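1-pyrroline-5-carboxylate dehydrogenase (Thermus thermophilus, PDB 1UZB) probably catalyses the NAD-dependent oxidation of glutamate semialdehyde, the open-chain form of 1-pyrroline-5-carboxylate, to glutamate. Local coordinates at residues E117-Y122 / A212-A217; A22-L27 / K126-A131; A188-M193 / K218-F223. All coordinates share one frame; numbering follows the deposited sequence.

Interaction 1 of 3, residues E117-Y122 / A212-A217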
loop_
_atom_site.group_PDB
_atom_site.type_symbol
_atom_site.label_atom_id
_atom_site.label_comp_id
_atom_site.label_asym_id
_atom_site.label_seq_id
_atom_site.Cartn_x
_atom_site.Cartn_y
_atom_site.Cartn_z
ATOM N N GLU A 117 3.212 7.456 -40.924
ATOM C CA GLU A 117 4.383 8.324 -40.960
ATOM C C GLU A 117 4.562 8.897 -42.366
ATOM O O GLU A 117 4.783 10.095 -42.532
ATOM C CB GLU A 117 5.641 7.548 -40.560
ATOM C CG GLU A 117 5.625 7.008 -39.134
ATOM C CD GLU A 117 6.794 6.089 -38.850
ATOM O OE1 GLU A 117 7.502 5.718 -39.809
ATOM O OE2 GLU A 117 7.003 5.730 -37.670
ATOM N N ALA A 118 4.452 8.033 -43.375
ATOM C CA ALA A 118 4.601 8.454 -44.764
ATOM C C ALA A 118 3.535 9.473 -45.146
ATOM O O ALA A 118 3.794 10.393 -45.926
ATOM C CB ALA A 118 4.520 7.243 -45.684
ATOM N N THR A 119 2.336 9.314 -44.597
ATOM C CA THR A 119 1.254 10.237 -44.900
ATOM C C THR A 119 1.579 11.607 -44.304
ATOM O O THR A 119 1.280 12.637 -44.903
ATOM C CB THR A 119 -0.098 9.719 -44.365
ATOM O OG1 THR A 119 -0.348 8.414 -44.902
ATOM C CG2 THR A 119 -1.229 10.644 -44.792
ATOM N N LEU A 120 2.206 11.620 -43.131
ATOM C CA LEU A 120 2.599 12.877 -42.493
ATOM C C LEU A 120 3.687 13.569 -43.311
ATOM O O LEU A 120 3.691 14.792 -43.455
ATOM C CB LEU A 120 3.129 12.620 -41.079
ATOM C CG LEU A 120 2.089 12.287 -40.009
ATOM C CD1 LEU A 120 2.803 11.891 -38.729
ATOM C CD2 LEU A 120 1.183 13.487 -39.768
ATOM N N VAL A 121 4.622 12.778 -43.827
ATOM C CA VAL A 121 5.704 13.313 -44.640
ATOM C C VAL A 121 5.127 14.091 -45.821
ATOM O O VAL A 121 5.494 15.242 -46.061
ATOM C CB VAL A 121 6.607 12.171 -45.173
ATOM C CG1 VAL A 121 7.579 12.710 -46.213
ATOM C CG2 VAL A 121 7.372 11.530 -44.018
ATOM N N TYR A 122 4.209 13.460 -46.547
ATOM C CA TYR A 122 3.601 14.086 -47.714
ATOM C C TYR A 122 2.539 15.145 -47.449
ATOM O O TYR A 122 2.494 16.149 -48.163
ATOM C CB TYR A 122 3.015 13.015 -48.642
ATOM C CG TYR A 122 4.065 12.211 -49.370
ATOM C CD1 TYR A 122 4.174 10.834 -49.185
ATOM C CD2 TYR A 122 4.969 12.835 -50.232
ATOM C CE1 TYR A 122 5.157 10.097 -49.840
ATOM C CE2 TYR A 122 5.954 12.110 -50.890
ATOM C CZ TYR A 122 6.041 10.743 -50.689
ATOM O OH TYR A 122 7.018 10.024 -51.337
ATOM N N ALA A 212 -4.455 18.922 -42.683
ATOM C CA ALA A 212 -4.176 17.534 -42.340
ATOM C C ALA A 212 -5.409 16.637 -42.312
ATOM O O ALA A 212 -5.496 15.713 -41.502
ATOM C CB ALA A 212 -3.464 17.485 -40.987
ATOM N N VAL A 213 -6.352 16.889 -43.212
ATOM C CA VAL A 213 -7.576 16.094 -43.261
ATOM C C VAL A 213 -7.374 14.641 -43.711
ATOM O O VAL A 213 -8.111 13.751 -43.286
ATOM C CB VAL A 213 -8.632 16.749 -44.184
ATOM C CG1 VAL A 213 -9.062 18.084 -43.607
ATOM C CG2 VAL A 213 -8.068 16.928 -45.587
ATOM N N VAL A 214 -6.382 14.389 -44.560
ATOM C CA VAL A 214 -6.165 13.024 -45.029
ATOM C C VAL A 214 -5.674 12.092 -43.931
ATOM O O VAL A 214 -6.199 10.991 -43.766
ATOM C CB VAL A 214 -5.168 12.973 -46.209
ATOM C CG1 VAL A 214 -4.862 11.525 -46.574
ATOM C CG2 VAL A 214 -5.758 13.694 -47.412
ATOM N N VAL A 215 -4.669 12.518 -43.177
ATOM C CA VAL A 215 -4.170 11.654 -42.119
ATOM C C VAL A 215 -5.224 11.479 -41.020
ATOM O O VAL A 215 -5.265 10.446 -40.350
ATOM C CB VAL A 215 -2.842 12.179 -41.528
ATOM C CG1 VAL A 215 -3.092 13.378 -40.630
ATOM C CG2 VAL A 215 -2.143 11.056 -40.782
ATOM N N GLY A 216 -6.080 12.483 -40.844
ATOM C CA GLY A 216 -7.137 12.377 -39.856
ATOM C C GLY A 216 -8.113 11.290 -40.284
ATOM O O GLY A 216 -8.627 10.529 -39.460
ATOM N N ALA A 217 -8.370 11.218 -41.585
ATOM C CA ALA A 217 -9.268 10.202 -42.115
ATOM C C ALA A 217 -8.671 8.815 -41.881
ATOM O O ALA A 217 -9.386 7.879 -41.536
ATOM C CB ALA A 217 -9.505 10.430 -43.602
#
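Thr119 and Val215 meet where the first turn of helix 213-226 runs antiparallel to helix 113-124 in the aldehyde dehydrogenase fold. Their CA atoms are 6.3 Å apart. The short axes approach to 9.7 Å, and their directions differ by 168°. Helix 213-226 follows strand 203-207, which pairs in parallel with strand 165-180; this strand-helix order is consistent with the Rossmann-like, nucleotide-binding part of the family. Helix 113-124 lies alongside it.

The contact between the segments is apolar. Thr119 uses its methyl, not its hydroxyl. CG2 is anti to the backbone N, with OG1 at chi1 -56°, and this turns the methyl to the facing helix. There Thr119 CG2 lies 4.0 Å from Val215 CB. It also reaches Val214 CG1 at 4.1 Å, so one methyl bridges two consecutive valines. The Thr119 and Val215 side chains cross obliquely. Leu120 starts beside the interface and comes in with its branch end, CD2. Pro186 and Val187 of a neighbouring loop pack against Leu120 and Val215 respectively. All four touching residues are buried.

The polar groups of this region are served from outside the two segments. The Thr119 hydroxyl takes a hydrogen bond from Lys218 NZ, one turn beyond Val214 on helix 213-226, and bonds to Glu115 O in its own helix. The buried hydroxyl therefore has two partners. Glu123, of helix 113-124, faces the first turn of helix 213-226, whose N-cap is Ala212. Its OE1 and OE2 accept from Val214 N and Val215 N, two amides of that turn. The negative charge there would probably be favoured by the helix N-terminus.

Beside the threonine methyl, Leu120 CD2 ends 4.2 Å from Val215 CG2.

Interaction 2 of 3, residues A22-L27 / K126-A131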
loop_
_atom_site.group_PDB
_atom_site.type_symbol
_atom_site.label_atom_id
_atom_site.label_comp_id
_atom_site.label_asym_id
_atom_site.label_seq_id
_atom_site.Cartn_x
_atom_site.Cartn_y
_atom_site.Cartn_z
ATOM N N ALA A 22 11.376 -0.550 -45.206
ATOM C CA ALA A 22 9.971 -0.443 -44.840
ATOM C C ALA A 22 9.437 0.967 -45.076
ATOM O O ALA A 22 8.320 1.137 -45.557
ATOM C CB ALA A 22 9.781 -0.841 -43.375
ATOM N N MET A 23 10.235 1.976 -44.743
ATOM C CA MET A 23 9.798 3.354 -44.930
ATOM C C MET A 23 9.706 3.713 -46.411
ATOM O O MET A 23 8.762 4.385 -46.829
ATOM C CB MET A 23 10.739 4.327 -44.218
ATOM C CG MET A 23 10.256 5.769 -44.274
ATOM S SD MET A 23 8.594 5.971 -43.573
ATOM C CE MET A 23 8.800 7.511 -42.658
ATOM N N ARG A 24 10.676 3.265 -47.205
ATOM C CA ARG A 24 10.641 3.558 -48.629
ATOM C C ARG A 24 9.408 2.937 -49.281
ATOM O O ARG A 24 8.775 3.560 -50.132
ATOM C CB ARG A 24 11.917 3.070 -49.335
ATOM C CG ARG A 24 13.150 3.925 -49.051
ATOM C CD ARG A 24 14.260 3.649 -50.064
ATOM N NE ARG A 24 14.794 2.294 -49.954
ATOM C CZ ARG A 24 15.846 1.958 -49.212
ATOM N NH1 ARG A 24 16.492 2.879 -48.511
ATOM N NH2 ARG A 24 16.249 0.696 -49.168
ATOM N N GLU A 25 9.052 1.720 -48.877
ATOM C CA GLU A 25 7.874 1.067 -49.447
ATOM C C GLU A 25 6.604 1.797 -49.015
ATOM O O GLU A 25 5.668 1.941 -49.800
ATOM C CB GLU A 25 7.800 -0.402 -49.014
ATOM C CG GLU A 25 6.618 -1.180 -49.597
ATOM C CD GLU A 25 6.584 -1.185 -51.122
ATOM O OE1 GLU A 25 7.657 -1.331 -51.743
ATOM O OE2 GLU A 25 5.482 -1.059 -51.697
ATOM N N ALA A 26 6.581 2.259 -47.767
ATOM C CA ALA A 26 5.420 2.978 -47.244
ATOM C C ALA A 26 5.243 4.311 -47.966
ATOM O O ALA A 26 4.126 4.691 -48.329
ATOM C CB ALA A 26 5.578 3.207 -45.744
ATOM N N LEU A 27 6.346 5.028 -48.166
ATOM C CA LEU A 27 6.309 6.305 -48.867
ATOM C C LEU A 27 5.831 6.097 -50.302
ATOM O O LEU A 27 4.998 6.849 -50.805
ATOM C CB LEU A 27 7.699 6.947 -48.861
ATOM C CG LEU A 27 8.117 7.577 -47.529
ATOM C CD1 LEU A 27 9.611 7.853 -47.526
ATOM C CD2 LEU A 27 7.325 8.859 -47.311
ATOM N N LYS A 126 6.656 16.713 -42.758
ATOM C CA LYS A 126 7.553 16.312 -41.682
ATOM C C LYS A 126 8.621 15.409 -42.275
ATOM O O LYS A 126 8.334 14.629 -43.186
ATOM C CB LYS A 126 6.803 15.524 -40.605
ATOM C CG LYS A 126 5.783 16.334 -39.850
ATOM C CD LYS A 126 5.452 15.709 -38.507
ATOM C CE LYS A 126 4.648 16.690 -37.674
ATOM N NZ LYS A 126 4.455 16.241 -36.269
ATOM N N ASN A 127 9.855 15.519 -41.789
ATOM C CA ASN A 127 10.876 14.616 -42.286
ATOM C C ASN A 127 10.578 13.266 -41.620
ATOM O O ASN A 127 9.624 13.148 -40.845
ATOM C CB ASN A 127 12.311 15.125 -42.007
ATOM C CG ASN A 127 12.663 15.196 -40.533
ATOM O OD1 ASN A 127 12.000 14.613 -39.683
ATOM N ND2 ASN A 127 13.745 15.908 -40.230
ATOM N N TRP A 128 11.374 12.249 -41.921
ATOM C CA TRP A 128 11.116 10.909 -41.401
ATOM C C TRP A 128 11.023 10.741 -39.887
ATOM O O TRP A 128 10.082 10.118 -39.392
ATOM C CB TRP A 128 12.156 9.939 -41.956
ATOM C CG TRP A 128 12.120 9.758 -43.453
ATOM C CD1 TRP A 128 11.578 10.607 -44.386
ATOM C CD2 TRP A 128 12.717 8.689 -44.187
ATOM N NE1 TRP A 128 11.808 10.126 -45.656
ATOM C CE2 TRP A 128 12.507 8.950 -45.561
ATOM C CE3 TRP A 128 13.418 7.533 -43.816
ATOM C CZ2 TRP A 128 12.972 8.094 -46.566
ATOM C CZ3 TRP A 128 13.881 6.681 -44.816
ATOM C CH2 TRP A 128 13.654 6.969 -46.174
ATOM N N VAL A 129 11.989 11.274 -39.145
ATOM C CA VAL A 129 11.955 11.112 -37.694
ATOM C C VAL A 129 10.863 11.944 -37.023
ATOM O O VAL A 129 10.278 11.512 -36.028
ATOM C CB VAL A 129 13.336 11.405 -37.060
ATOM C CG1 VAL A 129 14.381 10.466 -37.648
ATOM C CG2 VAL A 129 13.717 12.858 -37.279
ATOM N N GLU A 130 10.582 13.134 -37.551
ATOM C CA GLU A 130 9.515 13.947 -36.979
ATOM C C GLU A 130 8.198 13.188 -37.176
ATOM O O GLU A 130 7.338 13.173 -36.292
ATOM C CB GLU A 130 9.443 15.312 -37.671
ATOM C CG GLU A 130 10.569 16.286 -37.309
ATOM C CD GLU A 130 10.563 16.708 -35.843
ATOM O OE1 GLU A 130 9.474 16.760 -35.229
ATOM O OE2 GLU A 130 11.651 17.014 -35.307
ATOM N N ALA A 131 8.047 12.548 -38.333
ATOM C CA ALA A 131 6.840 11.780 -38.615
ATOM C C ALA A 131 6.734 10.581 -37.668
ATOM O O ALA A 131 5.666 10.306 -37.125
ATOM C CB ALA A 131 6.843 11.307 -40.068
#
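Met23 and Leu27 hold the indole of Trp128 between helix 17-32 and helix 128-149. Met23 CG lies over one face, 3.7 Å from the centroid of the six-membered ring and 13° off its normal, a CH-pi contact. This CG is anti to the backbone N (chi1 -175°). The chain then bends at chi2 and chi3, which carries its sulfur along the indole and leaves CE 4.1 Å from Trp128 CG. The sulfur itself stands at a distance above the five-membered ring, with SD 5.2 Å from the centroid. Leu27 CD1 approaches the ring obliquely, 3.5 Å from Trp128 CZ2. Arg24, which has two conformers, brings its CG obliquely to Trp128 CH2 in one of them.

In the next shell, Trp128 NE1 bonds to Glu355 O, which limits the rotation of the indole together with the packing. Phe14 meets it edge-to-face. The turn that carries Trp128 is capped by Asn127, whose OD1 accepts from Glu130 N at 3.0 Å with a fairly straight N-H (164°). With an alanine here in place of the tryptophan, Met23 CG and Leu27 CD1 would probably face a gap and Glu355 O would lose its indole donor.

The result is a Met-aromatic contact beside a capped helix start, joining the N-terminal helix 17-32 to helix 128-149.

Interaction 3 of 3, residues A188-M193 / K218-F223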
loop_
_atom_site.group_PDB
_atom_site.type_symbol
_atom_site.label_atom_id
_atom_site.label_comp_id
_atom_site.label_asym_id
_atom_site.label_seq_id
_atom_site.Cartn_x
_atom_site.Cartn_y
_atom_site.Cartn_z
ATOM N N ALA A 188 -0.813 12.515 -33.608
ATOM C CA ALA A 188 -0.665 12.508 -32.155
ATOM C C ALA A 188 -1.712 13.289 -31.356
ATOM O O ALA A 188 -2.448 12.706 -30.564
ATOM C CB ALA A 188 0.726 12.999 -31.776
ATOM N N ILE A 189 -1.767 14.606 -31.542
ATOM C CA ILE A 189 -2.717 15.420 -30.786
ATOM C C ILE A 189 -4.163 15.153 -31.202
ATOM O O ILE A 189 -5.066 15.146 -30.369
ATOM C CB ILE A 189 -2.349 16.910 -30.901
ATOM C CG1 ILE A 189 -0.989 17.131 -30.229
ATOM C CG2 ILE A 189 -3.408 17.781 -30.232
ATOM C CD1 ILE A 189 -0.479 18.551 -30.304
ATOM N N PHE A 190 -4.374 14.918 -32.491
ATOM C CA PHE A 190 -5.695 14.590 -33.015
ATOM C C PHE A 190 -6.197 13.361 -32.243
ATOM O O PHE A 190 -7.303 13.348 -31.709
ATOM C CB PHE A 190 -5.563 14.271 -34.509
ATOM C CG PHE A 190 -6.853 13.903 -35.186
ATOM C CD1 PHE A 190 -7.786 14.878 -35.519
ATOM C CD2 PHE A 190 -7.113 12.582 -35.534
ATOM C CE1 PHE A 190 -8.959 14.542 -36.198
ATOM C CE2 PHE A 190 -8.282 12.234 -36.213
ATOM C CZ PHE A 190 -9.206 13.217 -36.547
ATOM N N THR A 191 -5.356 12.335 -32.161
ATOM C CA THR A 191 -5.712 11.103 -31.466
ATOM C C THR A 191 -5.903 11.289 -29.961
ATOM O O THR A 191 -6.914 10.858 -29.398
ATOM C CB THR A 191 -4.639 10.028 -31.693
ATOM O OG1 THR A 191 -4.583 9.700 -33.086
ATOM C CG2 THR A 191 -4.962 8.774 -30.901
ATOM N N GLY A 192 -4.937 11.930 -29.308
ATOM C CA GLY A 192 -5.031 12.138 -27.874
ATOM C C GLY A 192 -6.259 12.906 -27.427
ATOM O O GLY A 192 -6.926 12.537 -26.454
ATOM N N MET A 193 -6.562 13.983 -28.141
ATOM C CA MET A 193 -7.704 14.828 -27.811
ATOM C C MET A 193 -9.042 14.113 -27.943
ATOM O O MET A 193 -10.023 14.490 -27.299
ATOM C CB MET A 193 -7.714 16.068 -28.702
ATOM C CG MET A 193 -6.520 16.978 -28.520
ATOM S SD MET A 193 -6.637 18.403 -29.611
ATOM C CE MET A 193 -7.706 19.372 -28.632
ATOM N N LYS A 218 -7.358 8.684 -42.062
ATOM C CA LYS A 218 -6.705 7.397 -41.854
ATOM C C LYS A 218 -6.784 6.976 -40.392
ATOM O O LYS A 218 -6.877 5.786 -40.090
ATOM C CB LYS A 218 -5.250 7.441 -42.333
ATOM C CG LYS A 218 -5.128 7.573 -43.842
ATOM C CD LYS A 218 -3.694 7.393 -44.312
ATOM C CE LYS A 218 -3.607 7.437 -45.829
ATOM N NZ LYS A 218 -2.250 7.067 -46.308
ATOM N N VAL A 219 -6.748 7.942 -39.478
ATOM C CA VAL A 219 -6.873 7.608 -38.067
ATOM C C VAL A 219 -8.294 7.077 -37.849
ATOM O O VAL A 219 -8.497 6.126 -37.097
ATOM C CB VAL A 219 -6.603 8.841 -37.167
ATOM C CG1 VAL A 219 -7.000 8.540 -35.726
ATOM C CG2 VAL A 219 -5.119 9.208 -37.237
ATOM N N PHE A 220 -9.280 7.670 -38.521
ATOM C CA PHE A 220 -10.645 7.185 -38.366
ATOM C C PHE A 220 -10.851 5.804 -38.971
ATOM O O PHE A 220 -11.719 5.055 -38.523
ATOM C CB PHE A 220 -11.667 8.187 -38.906
ATOM C CG PHE A 220 -12.226 9.074 -37.838
ATOM C CD1 PHE A 220 -11.472 10.125 -37.327
ATOM C CD2 PHE A 220 -13.460 8.792 -37.257
ATOM C CE1 PHE A 220 -11.929 10.875 -36.250
ATOM C CE2 PHE A 220 -13.928 9.536 -36.177
ATOM C CZ PHE A 220 -13.160 10.581 -35.671
ATOM N N GLU A 221 -10.055 5.454 -39.977
ATOM C CA GLU A 221 -10.158 4.118 -40.550
ATOM C C GLU A 221 -9.791 3.148 -39.428
ATOM O O GLU A 221 -10.381 2.080 -39.295
ATOM C CB GLU A 221 -9.181 3.930 -41.711
ATOM C CG GLU A 221 -9.590 4.595 -43.011
ATOM C CD GLU A 221 -8.624 4.278 -44.134
ATOM O OE1 GLU A 221 -7.424 4.578 -43.982
ATOM O OE2 GLU A 221 -9.062 3.728 -45.165
ATOM N N ILE A 222 -8.804 3.532 -38.620
ATOM C CA ILE A 222 -8.374 2.703 -37.503
ATOM C C ILE A 222 -9.481 2.609 -36.449
ATOM O O ILE A 222 -9.773 1.522 -35.944
ATOM C CB ILE A 222 -7.079 3.259 -36.872
ATOM C CG1 ILE A 222 -5.920 3.095 -37.863
ATOM C CG2 ILE A 222 -6.768 2.529 -35.572
ATOM C CD1 ILE A 222 -4.642 3.809 -37.455
ATOM N N PHE A 223 -10.109 3.735 -36.124
ATOM C CA PHE A 223 -11.191 3.704 -35.141
ATOM C C PHE A 223 -12.322 2.794 -35.626
ATOM O O PHE A 223 -12.904 2.035 -34.845
ATOM C CB PHE A 223 -11.764 5.105 -34.888
ATOM C CG PHE A 223 -10.809 6.066 -34.215
ATOM C CD1 PHE A 223 -9.774 5.616 -33.395
ATOM C CD2 PHE A 223 -10.986 7.437 -34.369
ATOM C CE1 PHE A 223 -8.933 6.527 -32.735
ATOM C CE2 PHE A 223 -10.158 8.347 -33.718
ATOM C CZ PHE A 223 -9.131 7.893 -32.900
#
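Thr191 and Val219 bring their CA atoms to 7.6 Å where helices 188-199 and 213-226 run side by side, their short axes 11.3 Å apart and crossing at -37°. These are consecutive beta-alpha-beta crossover helices: strands 165-180, 203-207 and 233-235 alternate with them and pair in parallel, as in a Rossmann-like fold.

Phe190 has the largest share of the contact. Its CG is anti to the backbone N (chi1 180°), which extends the ring across to the other helix. Val219 lies at the edge of this ring, near its plane, with CB 3.9 Å from Phe190 CE2. The Phe220 side chain crosses that of Phe190 at about a right angle. Phe190 CZ meets the edge of the Phe220 ring, 3.6 Å from CE1. Thr191 adds its hydroxyl oxygen, OG1, 3.8 Å from Val219 CG1; this oxygen is hydrogen-bonded to Val187 O, just before helix 188-199.

Phe235 of strand 233-235 touches both Phe190 and Phe220, so the interface continues to the sheet. Within 218-223, Phe223 points its edge at the face of Phe220: CD2 stands 3.8 Å above the ring plane, over its centre.

The three contacts form a chain of neighbours through helices 113-124 and 213-226. Interaction 1 lies between the other two, its centre about 11 Å from each. It shares helix 213-226 with interaction 3, and the Thr119-Lys218 bond, 2.7 Å between OG1 and NZ, joins them. Towards interaction 2, helix 113-124 packs on both partners: Glu117 O is 3.4 Å from Ala131 CB, and Tyr122 CE1 is 3.4 Å from Leu27 O. Interactions 2 and 3 do not touch, with nearest atoms about 7 Å apart. Together the contacts tie N-terminal helix 17-32 to the crossover helices of the sheet around strand 165-180.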